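Local atomic coordinates of starch synthase I (Hordeum vulgare, PDB entry 4HLN), a protein that belongs to the starch synthase family of glycosyltransferases and is built from two Rossmann-like domains, as in the GT-B fold. Residues V353-I358 with S383-V388; L326-P331 with F347-V352; K407-H412 with A422-E427. All blocks are in the same frame, centred on the assembly; numbering follows the deposited sequence.

Contact 1: V353-I358 with S383-V388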
loop_
_atom_site.group_PDB
_atom_site.type_symbol
_atom_site.label_atom_id
_atom_site.label_comp_id
_atom_site.label_asym_id
_atom_site.label_seq_id
_atom_site.Cartn_x
_atom_site.Cartn_y
_atom_site.Cartn_z
ATOM N N VAL A 353 5.040 9.042 16.793
ATOM C CA VAL A 353 4.852 9.666 18.076
ATOM C C VAL A 353 3.954 10.913 18.023
ATOM O O VAL A 353 3.271 11.190 18.986
ATOM C CB VAL A 353 6.218 9.962 18.717
ATOM C CG1 VAL A 353 6.176 11.220 19.557
ATOM C CG2 VAL A 353 6.669 8.764 19.528
ATOM N N THR A 354 3.926 11.628 16.899
ATOM C CA THR A 354 3.240 12.928 16.815
ATOM C C THR A 354 2.052 13.023 15.848
ATOM O O THR A 354 1.298 13.986 15.886
ATOM C CB THR A 354 4.219 14.039 16.405
ATOM O OG1 THR A 354 4.862 13.677 15.169
ATOM C CG2 THR A 354 5.258 14.246 17.485
ATOM N N ALA A 355 1.896 12.053 14.962
ATOM C CA ALA A 355 0.816 12.113 13.985
ATOM C C ALA A 355 -0.496 11.983 14.714
ATOM O O ALA A 355 -0.524 11.571 15.864
ATOM C CB ALA A 355 0.953 10.997 12.966
ATOM N N ASP A 356 -1.591 12.307 14.042
ATOM C CA ASP A 356 -2.895 12.221 14.688
ATOM C C ASP A 356 -3.567 10.876 14.448
ATOM O O ASP A 356 -4.044 10.247 15.388
ATOM C CB ASP A 356 -3.766 13.405 14.276
ATOM C CG ASP A 356 -3.149 14.734 14.694
ATOM O OD1 ASP A 356 -2.693 14.831 15.858
ATOM O OD2 ASP A 356 -3.079 15.662 13.860
ATOM N N ARG A 357 -3.582 10.439 13.195
ATOM C CA ARG A 357 -4.005 9.090 12.853
ATOM C C ARG A 357 -2.856 8.372 12.141
ATOM O O ARG A 357 -1.942 9.015 11.642
ATOM C CB ARG A 357 -5.230 9.118 11.931
ATOM C CG ARG A 357 -6.440 9.881 12.440
ATOM C CD ARG A 357 -7.097 9.222 13.611
ATOM N NE ARG A 357 -7.458 7.834 13.354
ATOM C CZ ARG A 357 -8.285 7.134 14.127
ATOM N NH1 ARG A 357 -8.848 7.716 15.191
ATOM N NH2 ARG A 357 -8.555 5.861 13.830
ATOM N N ILE A 358 -2.911 7.043 12.083
ATOM C CA ILE A 358 -1.888 6.263 11.397
ATOM C C ILE A 358 -2.487 5.165 10.542
ATOM O O ILE A 358 -3.228 4.314 11.033
ATOM C CB ILE A 358 -0.930 5.589 12.387
ATOM C CG1 ILE A 358 -0.231 6.644 13.240
ATOM C CG2 ILE A 358 0.086 4.697 11.634
ATOM C CD1 ILE A 358 0.612 6.100 14.311
ATOM N N SER A 383 1.759 -0.246 18.670
ATOM C CA SER A 383 0.639 -0.814 19.409
ATOM C C SER A 383 0.289 0.057 20.610
ATOM O O SER A 383 -0.833 -0.003 21.128
ATOM C CB SER A 383 0.905 -2.259 19.817
ATOM O OG SER A 383 2.145 -2.372 20.474
ATOM N N SER A 384 1.233 0.896 21.029
ATOM C CA SER A 384 0.925 1.887 22.055
ATOM C C SER A 384 -0.053 2.950 21.514
ATOM O O SER A 384 -0.690 3.662 22.280
ATOM C CB SER A 384 2.208 2.535 22.599
ATOM O OG SER A 384 2.473 3.791 21.977
ATOM N N ARG A 385 -0.172 3.046 20.192
ATOM C CA ARG A 385 -1.117 3.965 19.566
ATOM C C ARG A 385 -2.207 3.194 18.832
ATOM O O ARG A 385 -2.756 3.655 17.830
ATOM C CB ARG A 385 -0.387 4.918 18.618
ATOM C CG ARG A 385 0.689 5.720 19.313
ATOM C CD ARG A 385 0.839 7.109 18.732
ATOM N NE ARG A 385 -0.403 7.877 18.794
ATOM C CZ ARG A 385 -0.701 8.856 17.944
ATOM N NH1 ARG A 385 0.160 9.185 16.987
ATOM N NH2 ARG A 385 -1.858 9.496 18.037
ATOM N N LYS A 386 -2.510 2.013 19.353
ATOM C CA LYS A 386 -3.530 1.113 18.822
ATOM C C LYS A 386 -4.823 1.819 18.386
ATOM O O LYS A 386 -5.384 1.515 17.336
ATOM C CB LYS A 386 -3.860 0.075 19.899
ATOM C CG LYS A 386 -3.877 -1.353 19.434
ATOM C CD LYS A 386 -4.030 -2.294 20.625
ATOM C CE LYS A 386 -5.287 -1.966 21.434
ATOM N NZ LYS A 386 -5.638 -3.035 22.418
ATOM N N SER A 387 -5.291 2.759 19.198
ATOM C CA SER A 387 -6.602 3.371 18.987
ATOM C C SER A 387 -6.690 4.267 17.748
ATOM O O SER A 387 -7.788 4.666 17.344
ATOM C CB SER A 387 -7.012 4.169 20.221
ATOM O OG SER A 387 -6.100 5.230 20.455
ATOM N N VAL A 388 -5.546 4.591 17.153
ATOM C CA VAL A 388 -5.548 5.430 15.960
ATOM C C VAL A 388 -5.004 4.733 14.728
ATOM O O VAL A 388 -4.680 5.392 13.739
ATOM C CB VAL A 388 -4.787 6.765 16.176
ATOM C CG1 VAL A 388 -5.569 7.651 17.123
ATOM C CG2 VAL A 388 -3.367 6.517 16.703
#
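Arg385 and Ile358 supply the polar bonds of this contact. From the loop after helix 376-384, the Arg385 guanidinium reaches the end of helix 347-354, where NH1 donates to Ala355 O at 2.7 Å with an N-H...O angle of 156°. The oxygen lies near the guanidinium plane, while NH1 stands above the plane of the carbonyl; NH2 adds a weak second bond to the same oxygen at 3.3 Å. Bends at chi2 and chi3 turn the arginine chain toward this helix end, where its charge would probably be favourable. Tyr631 makes a cation-pi contact with the same group. The second polar link is backbone to backbone: Ile358 N donates to Val388 O at 2.9 Å.

Van der Waals packing centres on Val388, which lies between two guanidinium groups. Its CA sits 3.6 Å above the plane of the Arg357 guanidinium, over the centre of that face, and its CG2 lies over a face of Arg385, offset toward the rim. Arg357 folds back through chi2 and chi3 to reach this position, and its NH2 is held by Asn390 OD1. Ile358 CD1 meets Arg385 NH1 at 4.1 Å, the two chains crossing nearly perpendicularly. Ile358 also pairs with Asn390 through the backbone, so the ladder is that of parallel strands 357-360 and 389-391, at the edge of a Rossmann-like sheet.

Contact 2: L326-P331 with F347-V352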
loop_
_atom_site.group_PDB
_atom_site.type_symbol
_atom_site.label_atom_id
_atom_site.label_comp_id
_atom_site.label_asym_id
_atom_site.label_seq_id
_atom_site.Cartn_x
_atom_site.Cartn_y
_atom_site.Cartn_z
ATOM N N LEU A 326 12.244 12.280 18.483
ATOM C CA LEU A 326 13.044 11.639 17.461
ATOM C C LEU A 326 14.055 10.658 18.035
ATOM O O LEU A 326 14.658 9.905 17.295
ATOM C CB LEU A 326 13.780 12.685 16.639
ATOM C CG LEU A 326 12.997 13.230 15.456
ATOM C CD1 LEU A 326 11.736 13.860 15.962
ATOM C CD2 LEU A 326 13.840 14.261 14.802
ATOM N N GLU A 327 14.232 10.682 19.350
ATOM C CA GLU A 327 15.224 9.860 19.992
ATOM C C GLU A 327 14.928 8.378 19.796
ATOM O O GLU A 327 13.794 7.928 19.970
ATOM C CB GLU A 327 15.249 10.162 21.474
ATOM C CG GLU A 327 16.281 9.354 22.210
ATOM C CD GLU A 327 16.179 9.539 23.703
ATOM O OE1 GLU A 327 15.104 9.996 24.170
ATOM O OE2 GLU A 327 17.174 9.231 24.398
ATOM N N TRP A 328 15.965 7.622 19.458
ATOM C CA TRP A 328 15.833 6.194 19.241
ATOM C C TRP A 328 17.142 5.509 19.646
ATOM O O TRP A 328 18.198 5.737 19.043
ATOM C CB TRP A 328 15.572 5.965 17.778
ATOM C CG TRP A 328 15.025 4.642 17.408
ATOM C CD1 TRP A 328 15.568 3.748 16.518
ATOM C CD2 TRP A 328 13.792 4.070 17.849
ATOM N NE1 TRP A 328 14.750 2.659 16.386
ATOM C CE2 TRP A 328 13.650 2.830 17.189
ATOM C CE3 TRP A 328 12.788 4.489 18.729
ATOM C CZ2 TRP A 328 12.551 1.998 17.395
ATOM C CZ3 TRP A 328 11.696 3.663 18.932
ATOM C CH2 TRP A 328 11.590 2.429 18.272
ATOM N N VAL A 329 17.082 4.690 20.684
ATOM C CA VAL A 329 18.252 3.928 21.102
ATOM C C VAL A 329 18.162 2.453 20.729
ATOM O O VAL A 329 17.209 1.758 21.099
ATOM C CB VAL A 329 18.454 4.011 22.608
ATOM C CG1 VAL A 329 19.650 3.161 23.010
ATOM C CG2 VAL A 329 18.637 5.473 23.031
ATOM N N PHE A 330 19.158 1.964 19.999
ATOM C CA PHE A 330 19.175 0.542 19.658
ATOM C C PHE A 330 19.579 -0.348 20.827
ATOM O O PHE A 330 20.479 -0.011 21.620
ATOM C CB PHE A 330 20.039 0.274 18.437
ATOM C CG PHE A 330 19.452 0.809 17.162
ATOM C CD1 PHE A 330 18.549 0.053 16.430
ATOM C CD2 PHE A 330 19.778 2.080 16.706
ATOM C CE1 PHE A 330 18.002 0.548 15.248
ATOM C CE2 PHE A 330 19.236 2.573 15.531
ATOM C CZ PHE A 330 18.346 1.807 14.802
ATOM N N PRO A 331 18.888 -1.487 20.946
ATOM C CA PRO A 331 19.171 -2.474 21.994
ATOM C C PRO A 331 20.602 -3.003 21.841
ATOM O O PRO A 331 21.181 -2.946 20.746
ATOM C CB PRO A 331 18.136 -3.578 21.735
ATOM C CG PRO A 331 17.730 -3.409 20.268
ATOM C CD PRO A 331 17.885 -1.949 19.963
ATOM N N PHE A 347 13.201 9.317 11.967
ATOM C CA PHE A 347 12.109 10.035 11.330
ATOM C C PHE A 347 10.739 9.401 11.491
ATOM O O PHE A 347 9.816 10.047 12.000
ATOM C CB PHE A 347 12.393 10.295 9.851
ATOM C CG PHE A 347 13.188 11.554 9.597
ATOM C CD1 PHE A 347 14.152 11.984 10.510
ATOM C CD2 PHE A 347 12.967 12.314 8.453
ATOM C CE1 PHE A 347 14.892 13.130 10.274
ATOM C CE2 PHE A 347 13.697 13.463 8.211
ATOM C CZ PHE A 347 14.666 13.871 9.125
ATOM N N LEU A 348 10.600 8.160 11.033
ATOM C CA LEU A 348 9.318 7.467 11.079
ATOM C C LEU A 348 8.815 7.395 12.510
ATOM O O LEU A 348 7.641 7.665 12.784
ATOM C CB LEU A 348 9.463 6.062 10.506
ATOM C CG LEU A 348 8.160 5.375 10.123
ATOM C CD1 LEU A 348 7.509 6.190 9.049
ATOM C CD2 LEU A 348 8.424 3.976 9.605
ATOM N N LYS A 349 9.717 7.036 13.425
ATOM C CA LYS A 349 9.389 6.997 14.836
ATOM C C LYS A 349 8.819 8.344 15.307
ATOM O O LYS A 349 7.826 8.391 16.027
ATOM C CB LYS A 349 10.631 6.626 15.645
ATOM C CG LYS A 349 10.402 6.488 17.140
ATOM C CD LYS A 349 10.696 7.782 17.890
ATOM C CE LYS A 349 10.607 7.592 19.415
ATOM N NZ LYS A 349 11.000 8.818 20.186
ATOM N N GLY A 350 9.471 9.429 14.897
ATOM C CA GLY A 350 9.053 10.780 15.226
ATOM C C GLY A 350 7.626 11.081 14.813
ATOM O O GLY A 350 6.868 11.704 15.562
ATOM N N ALA A 351 7.259 10.625 13.621
ATOM C CA ALA A 351 5.893 10.765 13.134
ATOM C C ALA A 351 4.930 9.868 13.894
ATOM O O ALA A 351 3.809 10.265 14.168
ATOM C CB ALA A 351 5.822 10.445 11.659
ATOM N N VAL A 352 5.353 8.651 14.219
ATOM C CA VAL A 352 4.464 7.719 14.902
ATOM C C VAL A 352 4.083 8.328 16.231
ATOM O O VAL A 352 2.956 8.187 16.723
ATOM C CB VAL A 352 5.147 6.370 15.142
ATOM C CG1 VAL A 352 4.527 5.682 16.332
ATOM C CG2 VAL A 352 5.052 5.502 13.906
#
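Lys349 lays the aliphatic start of its side chain against the six-membered part of the Trp328 indole. Its CG is 3.5 Å from Trp328 CE3 and 3.6 Å from Trp328 CZ3, and CE follows at 3.9 Å from CE3. The methylenes come at the ring obliquely, the two side chains crossing at a slant. Trp328 projects from strand 327-329 toward the helix, and Leu381 of helix 376-384 packs on both Trp328 and Lys349.

The lysine then turns. CG lies anti to the backbone N (chi1 -177°), and a bend at chi2 of -94° directs the otherwise extended chain past the indole to the strand backbone. There NZ donates to Glu327 O at 2.9 Å, in the carbonyl plane and on a lone pair, with a C=O...N angle of 141°. A weak bond to Ala325 O gives the ammonium a second backbone partner. The Glu327 carboxylate is not a salt-bridge partner, since its OE1 remains 5.8 Å from Lys349 NZ.

At the next residue of the helix, Gly350 CA meets Leu326 CD1 at 4.2 Å. The backbones come nearest at this pair, with CA atoms 4.7 Å apart, and the lack of a side chain on Gly350 is consistent with so close an approach.

The chemistry thus divides along one residue: the buried Lys349 uses its carbon chain for apolar packing on an aromatic ring and its charged end to bind peptide carbonyls, linking strand to helix without a carboxylate counter-ion across the contact.

Contact 3: K407-H412 with A422-E427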
loop_
_atom_site.group_PDB
_atom_site.type_symbol
_atom_site.label_atom_id
_atom_site.label_comp_id
_atom_site.label_asym_id
_atom_site.label_seq_id
_atom_site.Cartn_x
_atom_site.Cartn_y
_atom_site.Cartn_z
ATOM N N LYS A 407 -12.874 -7.462 -21.993
ATOM C CA LYS A 407 -12.606 -7.819 -23.377
ATOM C C LYS A 407 -11.637 -8.986 -23.504
ATOM O O LYS A 407 -11.617 -9.667 -24.527
ATOM C CB LYS A 407 -12.076 -6.611 -24.143
ATOM C CG LYS A 407 -13.169 -5.649 -24.575
ATOM C CD LYS A 407 -12.591 -4.357 -25.131
ATOM C CE LYS A 407 -13.626 -3.606 -25.959
ATOM N NZ LYS A 407 -13.952 -4.332 -27.225
ATOM N N CYS A 408 -10.846 -9.224 -22.462
ATOM C CA CYS A 408 -9.815 -10.253 -22.509
ATOM C C CYS A 408 -10.370 -11.680 -22.286
ATOM O O CYS A 408 -9.681 -12.683 -22.544
ATOM C CB CYS A 408 -8.707 -9.935 -21.497
ATOM S SG CYS A 408 -7.746 -8.413 -21.804
ATOM N N LEU A 409 -11.613 -11.765 -21.815
ATOM C CA LEU A 409 -12.247 -13.047 -21.505
ATOM C C LEU A 409 -13.080 -13.643 -22.636
ATOM O O LEU A 409 -13.814 -12.944 -23.302
ATOM C CB LEU A 409 -13.186 -12.882 -20.330
ATOM C CG LEU A 409 -12.639 -12.343 -19.035
ATOM C CD1 LEU A 409 -13.677 -12.657 -17.971
ATOM C CD2 LEU A 409 -11.304 -12.998 -18.735
ATOM N N PRO A 410 -13.013 -14.966 -22.808
ATOM C CA PRO A 410 -13.813 -15.646 -23.829
ATOM C C PRO A 410 -15.314 -15.586 -23.525
ATOM O O PRO A 410 -16.128 -15.638 -24.456
ATOM C CB PRO A 410 -13.329 -17.088 -23.721
ATOM C CG PRO A 410 -12.928 -17.223 -22.281
ATOM C CD PRO A 410 -12.231 -15.918 -22.006
ATOM N N HIS A 411 -15.675 -15.507 -22.247
ATOM C CA HIS A 411 -17.083 -15.417 -21.854
ATOM C C HIS A 411 -17.289 -14.452 -20.706
ATOM O O HIS A 411 -16.389 -14.229 -19.900
ATOM C CB HIS A 411 -17.630 -16.779 -21.463
ATOM C CG HIS A 411 -17.560 -17.781 -22.564
ATOM N ND1 HIS A 411 -18.419 -17.760 -23.641
ATOM C CD2 HIS A 411 -16.725 -18.827 -22.764
ATOM C CE1 HIS A 411 -18.118 -18.753 -24.455
ATOM N NE2 HIS A 411 -17.098 -19.418 -23.945
ATOM N N HIS A 412 -18.478 -13.876 -20.628
ATOM C CA HIS A 412 -18.739 -12.896 -19.587
ATOM C C HIS A 412 -19.733 -13.426 -18.575
ATOM O O HIS A 412 -20.553 -14.299 -18.873
ATOM C CB HIS A 412 -19.201 -11.576 -20.193
ATOM C CG HIS A 412 -18.167 -10.917 -21.054
ATOM N ND1 HIS A 412 -18.484 -10.227 -22.206
ATOM C CD2 HIS A 412 -16.822 -10.833 -20.925
ATOM C CE1 HIS A 412 -17.378 -9.754 -22.752
ATOM N NE2 HIS A 412 -16.355 -10.112 -21.998
ATOM N N ALA A 422 -17.702 -20.795 -15.529
ATOM C CA ALA A 422 -17.403 -22.195 -15.834
ATOM C C ALA A 422 -16.789 -22.362 -17.228
ATOM O O ALA A 422 -15.846 -23.128 -17.411
ATOM C CB ALA A 422 -18.654 -23.042 -15.701
ATOM N N LYS A 423 -17.346 -21.650 -18.204
ATOM C CA LYS A 423 -16.809 -21.628 -19.553
ATOM C C LYS A 423 -15.395 -21.039 -19.598
ATOM O O LYS A 423 -14.521 -21.555 -20.294
ATOM C CB LYS A 423 -17.755 -20.867 -20.477
ATOM C CG LYS A 423 -19.194 -21.313 -20.334
ATOM C CD LYS A 423 -20.072 -20.796 -21.453
ATOM C CE LYS A 423 -21.539 -21.128 -21.165
ATOM N NZ LYS A 423 -22.483 -20.671 -22.234
ATOM N N CYS A 424 -15.164 -19.971 -18.844
ATOM C CA CYS A 424 -13.834 -19.387 -18.769
ATOM C C CYS A 424 -12.836 -20.409 -18.262
ATOM O O CYS A 424 -11.742 -20.541 -18.813
ATOM C CB CYS A 424 -13.820 -18.105 -17.906
ATOM S SG CYS A 424 -14.618 -16.649 -18.730
ATOM N N LYS A 425 -13.221 -21.139 -17.221
ATOM C CA LYS A 425 -12.352 -22.168 -16.648
ATOM C C LYS A 425 -12.001 -23.253 -17.655
ATOM O O LYS A 425 -10.858 -23.722 -17.710
ATOM C CB LYS A 425 -13.010 -22.826 -15.433
ATOM C CG LYS A 425 -12.123 -23.857 -14.750
ATOM C CD LYS A 425 -12.903 -24.607 -13.693
ATOM C CE LYS A 425 -12.030 -25.572 -12.928
ATOM N NZ LYS A 425 -12.752 -26.080 -11.738
ATOM N N ALA A 426 -12.997 -23.663 -18.435
ATOM C CA ALA A 426 -12.808 -24.723 -19.399
ATOM C C ALA A 426 -11.875 -24.206 -20.474
ATOM O O ALA A 426 -10.914 -24.875 -20.860
ATOM C CB ALA A 426 -14.126 -25.130 -19.979
ATOM N N GLU A 427 -12.153 -22.988 -20.929
ATOM C CA GLU A 427 -11.352 -22.368 -21.967
ATOM C C GLU A 427 -9.933 -22.099 -21.497
ATOM O O GLU A 427 -8.998 -22.047 -22.290
ATOM C CB GLU A 427 -12.013 -21.082 -22.442
ATOM C CG GLU A 427 -13.155 -21.330 -23.399
ATOM C CD GLU A 427 -12.735 -22.205 -24.575
ATOM O OE1 GLU A 427 -12.060 -21.681 -25.494
ATOM O OE2 GLU A 427 -13.068 -23.414 -24.574
#
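The irregular loop between strand 389-391 and helix 419-432 returns to pack on that helix, and His411 and Cys424 mark the nearest backbone approach, with CA atoms 6.0 Å apart. The clearest directional interaction is a CH-pi contact: Lys423 CD stands 3.9 Å from the centroid of the His411 ring and only 1° off its normal, over one face. Lys423 CB approaches the same ring near CD2. The lysine is extended beyond CG and crosses the imidazole at about a right angle, so its methylenes make the contact while NZ continues away, 5.2 Å from His411 ND1.

Cys424 carries the more buried part. With SG anti to its carbonyl carbon (chi1 -73°), the sulfur is directed at the loop, where it meets Pro410 CG at 4.0 Å and Leu409 CD1 at 4.2 Å. It also lies beside His411 O, but no hydrogen bond joins the two segments. One turn further along, Glu427 CB touches Pro410 CG at 4.0 Å, the proline ring and the glutamate chain running alongside each other in opposite senses; the Glu427 carboxylate itself is engaged by Arg430.

Leu409 also packs against Arg510 and Ala513, which ties the loop to helix 505-514. The contact therefore belongs to the second Rossmann-like domain, where helix 419-432 leads into strand 442-446 of the parallel sheet.

How the contacts relate
Contacts 1 and 2 are buried and share helix 347-354: contact 2 holds its start against strand 327-329, contact 1 its end and the strand that follows. They meet where Arg385 NH1 probably bonds Val352 O, 3.0 Å away, with their centres 14 Å apart. In both, a long cationic side chain donates to backbone carbonyls, though contact 1 adds a rung of a parallel sheet. Contact 3 lies on the opposite side of the chain's centre, its nearest atoms about 35 Å from contact 1 and about 37 Å from contact 2. Only partly buried, it relies on CH-pi and apolar contacts, with no hydrogen bond between its segments.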